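Local coordinates for protein beta-galactosidase (PDB 5MUJ) that probably hydrolyses arabinofuranosyl linkages in side chain B of the plant pectin rhamnogalacturonan II, as a beta-propeller glycoside hydrolase of a gut bacterium, at residues A[70-75]-A[98-103]; A[91-96]-A[106-111]; A[146-151]-A[180-185]; A[341-346]-A[362-367]. One frame throughout, in Å; residues are numbered along the deposited sequence.

Contact 1: residues A[70-75]-A[98-103]; sequences DKWLMT and DNLLDW
Aromatic-aliphatic packing, with one weak ion pair at its outer end, fastens the loop 98-103, which joins strands 90-97 and 104-110, against strand 71-79 of the same blade. L100 lies on the indole of W72: its CG stands 3.6 Å from the centroid of the five-membered ring, almost on the ring normal, while CD2 comes within 3.4 Å of W72 CD2. Further along the strand the roles are reversed, and the selenomethionine M74 supplies the methyl group. Its chain leaves with CG anti to the backbone N (chi1 -176°) and bends about its CG-SE bond, which sets CE over the six-membered ring of W103, 3.5 Å from W103 CE2; SE is farther above the same face, a Met-aromatic contact. W103 also reaches the strand itself, CZ3 lying 3.7 Å from W72 O. Its NE1 bonds L100 O (2.9 Å), from above the carbonyl plane. Within the loop N99 OD1 accepts from L101 N, an Asx turn, and from D102 N, an Asx motif. At the outer end K71 NZ makes a weak salt bridge of 3.3 Å with D98 OD1. L100 and W103 also touch strand 343-351 of the adjoining sheet, an interface between blades typical of a beta-propeller.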
# COMPACT_ATOMS: atom_id res chain seq x y z
N ASP A 70 -1.00 -23.04 -4.44
CA ASP A 70 -1.63 -22.43 -5.61
C ASP A 70 -2.80 -21.52 -5.23
O ASP A 70 -3.55 -21.09 -6.10
CB ASP A 70 -2.09 -23.50 -6.60
CG ASP A 70 -0.95 -24.39 -7.07
OD1 ASP A 70 0.15 -23.86 -7.32
OD2 ASP A 70 -1.16 -25.62 -7.16
N LYS A 71 -2.93 -21.20 -3.93
CA LYS A 71 -3.95 -20.27 -3.46
C LYS A 71 -3.43 -18.84 -3.43
O LYS A 71 -2.34 -18.59 -2.92
CB LYS A 71 -4.36 -20.60 -2.03
CG LYS A 71 -5.61 -19.88 -1.54
CD LYS A 71 -6.90 -20.51 -2.08
CE LYS A 71 -7.24 -21.82 -1.37
NZ LYS A 71 -8.51 -22.41 -1.88
N TRP A 72 -4.26 -17.92 -3.92
CA TRP A 72 -3.98 -16.51 -3.84
C TRP A 72 -4.61 -15.92 -2.57
O TRP A 72 -5.75 -16.21 -2.22
CB TRP A 72 -4.51 -15.77 -5.06
CG TRP A 72 -3.84 -16.21 -6.34
CD1 TRP A 72 -4.31 -17.11 -7.28
CD2 TRP A 72 -2.56 -15.79 -6.80
NE1 TRP A 72 -3.39 -17.27 -8.28
CE2 TRP A 72 -2.32 -16.45 -8.03
CE3 TRP A 72 -1.60 -14.91 -6.31
CZ2 TRP A 72 -1.13 -16.25 -8.75
CZ3 TRP A 72 -0.43 -14.71 -7.04
CH2 TRP A 72 -0.21 -15.35 -8.25
N LEU A 73 -3.85 -15.07 -1.88
CA LEU A 73 -4.28 -14.45 -0.64
C LEU A 73 -4.20 -12.92 -0.77
O LEU A 73 -3.39 -12.44 -1.54
CB LEU A 73 -3.40 -14.96 0.48
CG LEU A 73 -3.45 -16.47 0.68
CD1 LEU A 73 -2.31 -16.90 1.57
CD2 LEU A 73 -4.78 -16.86 1.28
N MSE A 74 -5.15 -12.20 -0.17
CA MSE A 74 -5.11 -10.74 -0.13
C MSE A 74 -5.38 -10.28 1.27
O MSE A 74 -6.44 -10.53 1.82
CB MSE A 74 -6.17 -10.14 -1.07
CG MSE A 74 -6.05 -8.60 -1.09
SE MSE A 74 -7.71 -7.83 -1.73
CE MSE A 74 -7.74 -8.66 -3.51
N THR A 75 -4.43 -9.54 1.85
CA THR A 75 -4.76 -8.78 3.09
C THR A 75 -5.31 -7.43 2.68
O THR A 75 -5.01 -6.95 1.61
CB THR A 75 -3.59 -8.54 4.11
OG1 THR A 75 -2.45 -7.93 3.47
CG2 THR A 75 -3.17 -9.77 4.78
N ASP A 98 -8.90 -18.46 -5.88
CA ASP A 98 -8.30 -19.42 -6.82
C ASP A 98 -7.94 -18.82 -8.17
O ASP A 98 -7.24 -19.49 -8.95
CB ASP A 98 -9.24 -20.62 -7.06
CG ASP A 98 -9.52 -21.41 -5.81
OD1 ASP A 98 -8.57 -21.87 -5.14
OD2 ASP A 98 -10.71 -21.59 -5.51
N ASN A 99 -8.44 -17.62 -8.50
CA ASN A 99 -8.27 -17.13 -9.88
C ASN A 99 -7.87 -15.67 -9.99
O ASN A 99 -7.93 -15.08 -11.09
CB ASN A 99 -9.56 -17.39 -10.70
CG ASN A 99 -10.73 -16.58 -10.21
OD1 ASN A 99 -10.62 -15.84 -9.21
ND2 ASN A 99 -11.86 -16.69 -10.88
N LEU A 100 -7.42 -15.10 -8.87
CA LEU A 100 -7.13 -13.64 -8.70
C LEU A 100 -8.31 -12.66 -8.86
O LEU A 100 -8.16 -11.47 -8.55
CB LEU A 100 -5.94 -13.18 -9.55
CG LEU A 100 -4.57 -13.75 -9.18
CD1 LEU A 100 -3.56 -13.67 -10.32
CD2 LEU A 100 -4.10 -12.97 -7.96
N LEU A 101 -9.50 -13.12 -9.24
CA LEU A 101 -10.61 -12.25 -9.58
C LEU A 101 -11.76 -12.32 -8.58
O LEU A 101 -12.36 -11.30 -8.23
CB LEU A 101 -11.14 -12.64 -10.99
CG LEU A 101 -10.13 -12.47 -12.12
CD1 LEU A 101 -10.70 -13.13 -13.41
CD2 LEU A 101 -9.74 -10.97 -12.30
N ASP A 102 -12.11 -13.56 -8.21
CA ASP A 102 -13.16 -13.90 -7.28
C ASP A 102 -12.54 -14.20 -5.92
O ASP A 102 -11.71 -15.13 -5.77
CB ASP A 102 -13.93 -15.15 -7.75
CG ASP A 102 -14.72 -14.92 -9.02
OD1 ASP A 102 -14.16 -15.06 -10.12
OD2 ASP A 102 -15.91 -14.57 -8.92
N TRP A 103 -13.03 -13.47 -4.93
CA TRP A 103 -12.38 -13.40 -3.58
C TRP A 103 -13.37 -13.78 -2.50
O TRP A 103 -14.55 -13.40 -2.55
CB TRP A 103 -11.80 -11.98 -3.28
CG TRP A 103 -10.64 -11.72 -4.15
CD1 TRP A 103 -10.64 -11.16 -5.40
CD2 TRP A 103 -9.28 -12.08 -3.88
NE1 TRP A 103 -9.36 -11.17 -5.93
CE2 TRP A 103 -8.52 -11.72 -5.01
CE3 TRP A 103 -8.64 -12.69 -2.81
CZ2 TRP A 103 -7.16 -12.01 -5.09
CZ3 TRP A 103 -7.32 -12.94 -2.90
CH2 TRP A 103 -6.59 -12.58 -4.01

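Contact 2: residues A[91-96]-A[106-111]; sequences ETWIAE and LGRVLS
E91 sends its extended side chain across to R108, whose NE points at OE1 over 2.9 Å in a nearly straight salt-bridge hydrogen bond (173°). OE1 lies in the guanidinium plane, whereas NE arrives from above the carboxylate plane. Water 1 bridges the same pair, donating to E91 OE1 and accepting from R108 NH2. At T92 the pairing is disturbed: T92 N bonds L110 O, but T92 O receives both V109 N (2.8 Å) and L110 N (3.2 Å) from one face of its carbonyl plane. Two residues opposite one make this a classic beta bulge, in the hairpin that forms the third and outermost strands of a four-stranded propeller blade. T92 OG1 turns elsewhere, to R122 O and G124 N, and leaves its CG2 against V109 CG2 at 3.6 Å. W93 makes a non-hydrogen-bonded pair with R108 and lies alongside it, R108 CG standing over the indole 3.5 Å from W93 CE2; the guanidinium lays one face over W93 CZ2, its plane 36° from the ring. The CE3-CZ3 side of the same six-membered ring lies against the G107 backbone. I94 and G107 form the next, hydrogen-bonded pair, with I94 N bound to G107 O and L106 N to I94 O (2.8 Å), and I94 CG2 packs on V109 CG1. E96 crosses L106, its CG 4.0 Å from L106 CD2, while OE2 forms a salt bridge with R104.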
# COMPACT_ATOMS: atom_id res chain seq x y z
N GLU A 91 -8.95 -2.32 11.09
CA GLU A 91 -8.50 -3.72 11.28
C GLU A 91 -8.04 -4.31 9.95
O GLU A 91 -8.34 -3.77 8.90
CB GLU A 91 -9.60 -4.61 11.91
CG GLU A 91 -10.03 -4.18 13.30
CD GLU A 91 -11.03 -5.09 13.94
OE1 GLU A 91 -12.14 -5.28 13.36
OE2 GLU A 91 -10.67 -5.65 14.99
N THR A 92 -7.26 -5.38 10.04
CA THR A 92 -6.74 -6.02 8.86
C THR A 92 -7.41 -7.40 8.78
O THR A 92 -7.48 -8.17 9.74
CB THR A 92 -5.24 -6.16 8.91
OG1 THR A 92 -4.66 -4.87 9.18
CG2 THR A 92 -4.66 -6.69 7.60
N TRP A 93 -7.87 -7.65 7.56
CA TRP A 93 -8.57 -8.90 7.19
C TRP A 93 -7.76 -9.59 6.08
O TRP A 93 -6.89 -9.02 5.41
CB TRP A 93 -9.99 -8.58 6.70
CG TRP A 93 -10.91 -8.01 7.71
CD1 TRP A 93 -10.79 -6.78 8.32
CD2 TRP A 93 -12.08 -8.59 8.24
NE1 TRP A 93 -11.82 -6.57 9.21
CE2 TRP A 93 -12.64 -7.67 9.19
CE3 TRP A 93 -12.73 -9.81 8.03
CZ2 TRP A 93 -13.80 -7.94 9.90
CZ3 TRP A 93 -13.85 -10.09 8.75
CH2 TRP A 93 -14.41 -9.17 9.64
N ILE A 94 -8.16 -10.82 5.83
CA ILE A 94 -7.58 -11.66 4.76
C ILE A 94 -8.69 -12.35 3.93
O ILE A 94 -9.69 -12.80 4.48
CB ILE A 94 -6.51 -12.64 5.30
CG1 ILE A 94 -5.62 -13.18 4.19
CG2 ILE A 94 -7.13 -13.81 6.07
CD1 ILE A 94 -4.41 -13.94 4.67
N ALA A 95 -8.46 -12.40 2.62
CA ALA A 95 -9.38 -13.08 1.73
C ALA A 95 -8.57 -13.98 0.84
O ALA A 95 -7.37 -13.85 0.65
CB ALA A 95 -10.15 -12.11 0.87
N GLU A 96 -9.26 -15.02 0.38
CA GLU A 96 -8.63 -15.98 -0.54
C GLU A 96 -9.30 -16.03 -1.94
O GLU A 96 -10.43 -15.59 -2.10
CB GLU A 96 -8.61 -17.40 0.04
CG GLU A 96 -10.00 -18.04 0.22
CD GLU A 96 -9.98 -19.46 0.68
OE1 GLU A 96 -9.03 -19.91 1.35
OE2 GLU A 96 -10.95 -20.15 0.35
N LEU A 106 -11.97 -14.34 4.72
CA LEU A 106 -11.81 -15.39 5.72
C LEU A 106 -11.98 -14.93 7.16
O LEU A 106 -12.44 -15.72 7.99
CB LEU A 106 -10.46 -16.08 5.56
CG LEU A 106 -10.19 -16.82 4.26
CD1 LEU A 106 -8.78 -17.38 4.16
CD2 LEU A 106 -11.15 -18.00 4.08
N GLY A 107 -11.60 -13.68 7.46
CA GLY A 107 -11.62 -13.16 8.83
C GLY A 107 -10.41 -12.29 9.05
O GLY A 107 -9.60 -12.09 8.14
N ARG A 108 -10.31 -11.83 10.30
CA ARG A 108 -9.25 -10.90 10.71
C ARG A 108 -7.89 -11.54 10.94
O ARG A 108 -7.78 -12.68 11.43
CB ARG A 108 -9.66 -10.14 11.97
CG ARG A 108 -10.88 -9.24 11.84
CD ARG A 108 -11.38 -8.92 13.22
NE ARG A 108 -12.59 -8.14 13.30
CZ ARG A 108 -13.81 -8.63 13.40
NH1 ARG A 108 -14.04 -9.94 13.30
NH2 ARG A 108 -14.81 -7.79 13.53
N VAL A 109 -6.84 -10.78 10.58
CA VAL A 109 -5.46 -11.10 10.95
C VAL A 109 -4.81 -10.09 11.90
O VAL A 109 -3.79 -10.43 12.52
CB VAL A 109 -4.55 -11.32 9.72
CG1 VAL A 109 -5.04 -12.52 8.90
CG2 VAL A 109 -4.50 -10.09 8.84
N LEU A 110 -5.36 -8.88 11.98
CA LEU A 110 -4.88 -7.81 12.93
C LEU A 110 -6.12 -7.11 13.44
O LEU A 110 -6.80 -6.40 12.68
CB LEU A 110 -3.93 -6.80 12.29
CG LEU A 110 -2.45 -6.98 12.09
CD1 LEU A 110 -1.84 -5.58 11.90
CD2 LEU A 110 -1.73 -7.66 13.23
N SER A 111 -6.44 -7.34 14.71
CA SER A 111 -7.69 -6.88 15.31
C SER A 111 -7.38 -5.75 16.30
O SER A 111 -6.27 -5.65 16.78
CB SER A 111 -8.32 -8.03 16.06
OG SER A 111 -8.45 -9.18 15.23
O HOH W 1 -14.56 -4.95 14.49

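Contact 3: residues A[146-151]-A[180-185]; sequences HWMTYI and HEWESL
W182 stands upright against residues 146-151 of strand 146-153, its six-membered ring end meeting the backbone between H146 and M148. Both belong to one beta-propeller blade, the strand being its second and the segment 180-185 carrying its short outermost strand 183-184, so that these side chains reach across the line of strand 166-172. With CG anti to the carbonyl carbon (chi1 -68°), W182 directs CZ3 at the strand: W147 O lies near the ring plane, 3.6 Å from that atom, and H146 CB is 4.0 Å from W182 CH2. M148, a selenomethionine, comes in obliquely. Its CB is 3.7 Å from W182 CZ3, and SE sits above one face near the rim, 4.7 Å from the centroid of the six-membered ring and 26° off the normal, in a Met-aromatic contact. No hydrogen bond joins the two segments; this half rests on van der Waals and Met-aromatic packing, with W147 O at the ring edge. The second half lies two residues further along, where Y150 points toward S184. Their polar ends are engaged separately, Y150 OH by D118 OD2 and S184 OG by R122 NH1. What meets between them is the tyrosine oxygen and the serine methylene, with Y150 OH 3.4 Å from S184 CB.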
# COMPACT_ATOMS: atom_id res chain seq x y z
N HIS A 146 6.85 -15.41 9.20
CA HIS A 146 6.42 -14.39 8.23
C HIS A 146 6.20 -13.09 8.98
O HIS A 146 5.89 -13.08 10.18
CB HIS A 146 5.15 -14.82 7.50
CG HIS A 146 5.34 -15.99 6.58
ND1 HIS A 146 5.78 -15.84 5.29
CD2 HIS A 146 5.17 -17.32 6.77
CE1 HIS A 146 5.85 -17.02 4.71
NE2 HIS A 146 5.51 -17.94 5.60
N TRP A 147 6.42 -11.99 8.27
CA TRP A 147 6.45 -10.65 8.90
C TRP A 147 5.49 -9.70 8.20
O TRP A 147 5.08 -9.93 7.07
CB TRP A 147 7.87 -10.10 8.86
CG TRP A 147 8.82 -10.94 9.58
CD1 TRP A 147 9.44 -12.07 9.13
CD2 TRP A 147 9.26 -10.74 10.91
NE1 TRP A 147 10.25 -12.59 10.12
CE2 TRP A 147 10.16 -11.78 11.22
CE3 TRP A 147 8.98 -9.78 11.88
CZ2 TRP A 147 10.79 -11.88 12.45
CZ3 TRP A 147 9.62 -9.87 13.12
CH2 TRP A 147 10.51 -10.92 13.39
N MSE A 148 5.13 -8.64 8.91
CA MSE A 148 4.18 -7.62 8.45
C MSE A 148 4.49 -6.34 9.17
O MSE A 148 4.86 -6.36 10.34
CB MSE A 148 2.80 -8.11 8.84
CG MSE A 148 1.66 -7.13 8.60
SE MSE A 148 0.00 -7.82 9.37
CE MSE A 148 -0.63 -8.24 7.58
N THR A 149 4.36 -5.22 8.48
CA THR A 149 4.34 -3.92 9.13
C THR A 149 2.95 -3.36 9.03
O THR A 149 2.17 -3.76 8.20
CB THR A 149 5.33 -2.90 8.55
OG1 THR A 149 5.00 -2.66 7.18
CG2 THR A 149 6.77 -3.41 8.72
N TYR A 150 2.65 -2.37 9.86
CA TYR A 150 1.31 -1.82 9.95
C TYR A 150 1.21 -0.35 10.38
O TYR A 150 2.14 0.22 11.05
CB TYR A 150 0.39 -2.72 10.79
CG TYR A 150 0.73 -2.84 12.27
CD1 TYR A 150 0.17 -1.98 13.22
CD2 TYR A 150 1.55 -3.86 12.72
CE1 TYR A 150 0.45 -2.14 14.58
CE2 TYR A 150 1.84 -4.02 14.09
CZ TYR A 150 1.28 -3.17 15.01
OH TYR A 150 1.59 -3.39 16.36
N ILE A 151 0.12 0.29 9.97
CA ILE A 151 -0.34 1.59 10.50
C ILE A 151 -0.93 1.30 11.88
O ILE A 151 -1.93 0.53 11.98
CB ILE A 151 -1.40 2.22 9.56
CG1 ILE A 151 -0.75 2.70 8.27
CG2 ILE A 151 -2.24 3.27 10.28
CD1 ILE A 151 -1.72 3.13 7.19
N HIS A 180 -6.02 -15.94 11.33
CA HIS A 180 -5.58 -15.99 12.72
C HIS A 180 -4.84 -14.70 13.00
O HIS A 180 -4.37 -14.02 12.09
CB HIS A 180 -4.69 -17.20 12.95
CG HIS A 180 -3.31 -17.05 12.39
ND1 HIS A 180 -3.04 -17.17 11.04
CD2 HIS A 180 -2.13 -16.76 12.98
CE1 HIS A 180 -1.75 -16.98 10.83
NE2 HIS A 180 -1.18 -16.72 12.00
N GLU A 181 -4.72 -14.40 14.29
CA GLU A 181 -4.08 -13.14 14.75
C GLU A 181 -2.55 -13.25 14.69
O GLU A 181 -1.94 -14.12 15.29
CB GLU A 181 -4.53 -12.75 16.16
CG GLU A 181 -4.18 -11.30 16.56
CD GLU A 181 -5.15 -10.25 16.01
OE1 GLU A 181 -6.17 -10.56 15.37
OE2 GLU A 181 -4.93 -9.06 16.28
N TRP A 182 -1.93 -12.32 13.98
CA TRP A 182 -0.49 -12.22 13.96
C TRP A 182 -0.06 -11.50 15.27
O TRP A 182 -0.84 -10.81 15.86
CB TRP A 182 -0.04 -11.43 12.71
CG TRP A 182 -0.27 -12.11 11.38
CD1 TRP A 182 -1.36 -12.82 10.98
CD2 TRP A 182 0.65 -12.14 10.30
NE1 TRP A 182 -1.19 -13.23 9.70
CE2 TRP A 182 0.04 -12.85 9.24
CE3 TRP A 182 1.94 -11.59 10.10
CZ2 TRP A 182 0.68 -13.06 8.02
CZ3 TRP A 182 2.57 -11.78 8.89
CH2 TRP A 182 1.95 -12.52 7.87
N GLU A 183 1.14 -11.80 15.73
CA GLU A 183 1.69 -11.22 16.96
C GLU A 183 2.34 -9.90 16.68
O GLU A 183 2.94 -9.69 15.65
CB GLU A 183 2.75 -12.17 17.53
CG GLU A 183 2.16 -13.51 17.92
CD GLU A 183 3.15 -14.51 18.49
OE1 GLU A 183 4.38 -14.26 18.45
OE2 GLU A 183 2.66 -15.56 18.98
N SER A 184 2.22 -9.00 17.63
CA SER A 184 2.79 -7.67 17.45
C SER A 184 3.54 -7.14 18.65
O SER A 184 3.36 -7.60 19.79
CB SER A 184 1.74 -6.72 16.96
OG SER A 184 0.71 -6.58 17.87
N LEU A 185 4.45 -6.22 18.35
CA LEU A 185 5.27 -5.55 19.39
C LEU A 185 4.48 -4.54 20.21
O LEU A 185 3.53 -3.92 19.73
CB LEU A 185 6.49 -4.90 18.77
CG LEU A 185 7.53 -5.82 18.14
CD1 LEU A 185 8.75 -5.03 17.76
CD2 LEU A 185 7.90 -7.02 19.02

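Contact 4: residues A[341-346]-A[362-367]; sequences DGVVYH and ATSKPM
S364 takes hold of V344 twice, through its side chain and through its backbone. V344 N donates to S364 OG over 2.9 Å, nearly straight at 171°, and S364 N returns a bond to V344 O. The hydroxyl can take this role because OG lies between the backbone N and the carbonyl carbon (chi1 52°), turned back to the strand that the chain is leaving. Next along, H346 and A362 form a hydrogen-bonded antiparallel pair, with H346 N 2.8 Å from A362 O and A362 N 2.9 Å from H346 O. Between them Y345 and T363 make a non-hydrogen-bonded pair, and T363 CA closes to 3.1 Å from V344 O in a CA-H...O contact. This hairpin supplies the middle strands of the last propeller blade, whose outermost strand, 45-51, comes from near the N-terminus and so closes the ring of blades in the Velcro manner. On the Y345 side of the sheet, T363 CG2 lies 3.8 Å from Y345 CD2. M367, a selenomethionine bent at chi2 and chi3, brings its CE to 3.5 Å from Y345 OH. V343 CG2 lies 4.0 Å from K365 CE, and its CG1 meets M367 CG. T363 OG1 donates to K365 O at 2.6 Å as the strand ends. Farther out, water 2 links G342 O with S364 OG, and H346 NE2 is hydrogen-bonded to S335 OG on strand 331-340.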
# COMPACT_ATOMS: atom_id res chain seq x y z
N ASP A 341 0.86 -15.82 -15.49
CA ASP A 341 0.41 -16.51 -16.69
C ASP A 341 0.07 -15.52 -17.80
O ASP A 341 -0.99 -15.58 -18.37
CB ASP A 341 -0.78 -17.42 -16.35
CG ASP A 341 -1.15 -18.35 -17.49
OD1 ASP A 341 -0.25 -19.00 -18.07
OD2 ASP A 341 -2.36 -18.42 -17.78
N GLY A 342 0.99 -14.60 -18.06
CA GLY A 342 0.86 -13.68 -19.19
C GLY A 342 -0.18 -12.58 -19.06
O GLY A 342 -0.49 -11.91 -20.05
N VAL A 343 -0.68 -12.34 -17.85
CA VAL A 343 -1.70 -11.31 -17.61
C VAL A 343 -1.26 -10.49 -16.41
O VAL A 343 -0.80 -11.07 -15.42
CB VAL A 343 -3.07 -11.96 -17.36
CG1 VAL A 343 -4.16 -10.92 -17.16
CG2 VAL A 343 -3.44 -12.91 -18.52
N VAL A 344 -1.38 -9.16 -16.53
CA VAL A 344 -1.13 -8.23 -15.42
C VAL A 344 -2.42 -7.85 -14.72
O VAL A 344 -3.40 -7.49 -15.38
CB VAL A 344 -0.43 -6.93 -15.88
CG1 VAL A 344 -0.13 -6.03 -14.67
CG2 VAL A 344 0.85 -7.22 -16.63
N TYR A 345 -2.43 -7.99 -13.38
CA TYR A 345 -3.58 -7.67 -12.55
C TYR A 345 -3.14 -6.52 -11.64
O TYR A 345 -2.23 -6.70 -10.84
CB TYR A 345 -4.02 -8.85 -11.67
CG TYR A 345 -4.37 -10.14 -12.41
CD1 TYR A 345 -3.38 -10.97 -12.95
CD2 TYR A 345 -5.69 -10.54 -12.54
CE1 TYR A 345 -3.72 -12.13 -13.64
CE2 TYR A 345 -6.03 -11.71 -13.21
CZ TYR A 345 -5.04 -12.49 -13.72
OH TYR A 345 -5.35 -13.67 -14.40
N HIS A 346 -3.81 -5.38 -11.77
CA HIS A 346 -3.52 -4.22 -10.98
C HIS A 346 -4.69 -4.02 -10.00
O HIS A 346 -5.77 -3.61 -10.40
CB HIS A 346 -3.33 -3.00 -11.87
CG HIS A 346 -2.72 -1.82 -11.16
ND1 HIS A 346 -1.84 -0.97 -11.80
CD2 HIS A 346 -2.91 -1.27 -9.92
CE1 HIS A 346 -1.47 0.01 -10.98
NE2 HIS A 346 -2.11 -0.15 -9.84
N ALA A 362 -7.87 -4.04 -12.37
CA ALA A 362 -7.75 -3.79 -13.81
C ALA A 362 -6.75 -4.81 -14.39
O ALA A 362 -5.86 -5.29 -13.68
CB ALA A 362 -7.33 -2.34 -14.07
N THR A 363 -6.92 -5.20 -15.66
CA THR A 363 -6.06 -6.23 -16.26
C THR A 363 -5.52 -5.82 -17.63
O THR A 363 -6.06 -4.93 -18.26
CB THR A 363 -6.82 -7.57 -16.38
OG1 THR A 363 -8.00 -7.37 -17.15
CG2 THR A 363 -7.17 -8.11 -14.99
N SER A 364 -4.45 -6.47 -18.04
CA SER A 364 -3.82 -6.21 -19.33
C SER A 364 -4.62 -6.73 -20.57
O SER A 364 -4.44 -6.20 -21.67
CB SER A 364 -2.43 -6.80 -19.37
OG SER A 364 -2.47 -8.16 -19.01
N LYS A 365 -5.45 -7.77 -20.41
CA LYS A 365 -6.47 -8.07 -21.43
C LYS A 365 -7.80 -8.29 -20.74
O LYS A 365 -7.83 -8.53 -19.52
CB LYS A 365 -6.07 -9.31 -22.25
CG LYS A 365 -6.08 -10.61 -21.45
CD LYS A 365 -5.56 -11.78 -22.27
CE LYS A 365 -5.89 -13.13 -21.64
NZ LYS A 365 -5.66 -14.23 -22.62
N PRO A 366 -8.92 -8.16 -21.48
CA PRO A 366 -10.20 -8.45 -20.81
C PRO A 366 -10.24 -9.84 -20.15
O PRO A 366 -9.86 -10.85 -20.79
CB PRO A 366 -11.23 -8.38 -21.95
CG PRO A 366 -10.58 -7.57 -23.01
CD PRO A 366 -9.12 -7.94 -22.94
N MSE A 367 -10.70 -9.90 -18.88
CA MSE A 367 -10.85 -11.12 -18.09
C MSE A 367 -12.27 -11.26 -17.56
O MSE A 367 -12.50 -11.93 -16.57
CB MSE A 367 -9.84 -11.09 -16.93
CG MSE A 367 -8.39 -11.09 -17.36
SE MSE A 367 -7.83 -12.67 -18.38
CE MSE A 367 -7.88 -13.84 -16.82
O HOH W 2 -2.25 -9.94 -21.07

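In the fold
The four contacts fall in three consecutive blades of a five-bladed propeller. Contacts 1 and 2 share one blade and alternate along the chain; their centres are 14 Å apart, and M74 O meets A95 N between neighbouring strands. Contact 3 follows in the next blade, its centre 11 Å from that of contact 2, joined through V109 O with W182 N. Contact 4, last in sequence, flanks contact 1, Y345 packing on L100 and L101, where first and last blades meet. Contacts 3 and 4 do not touch; contact 1 reaches contact 3 through T75 CG2 and M148 CE. The T92 and H346 side chains each lie about 14 Å from a bound rhamnose, consistent with contacts that build the blades around the glycan site.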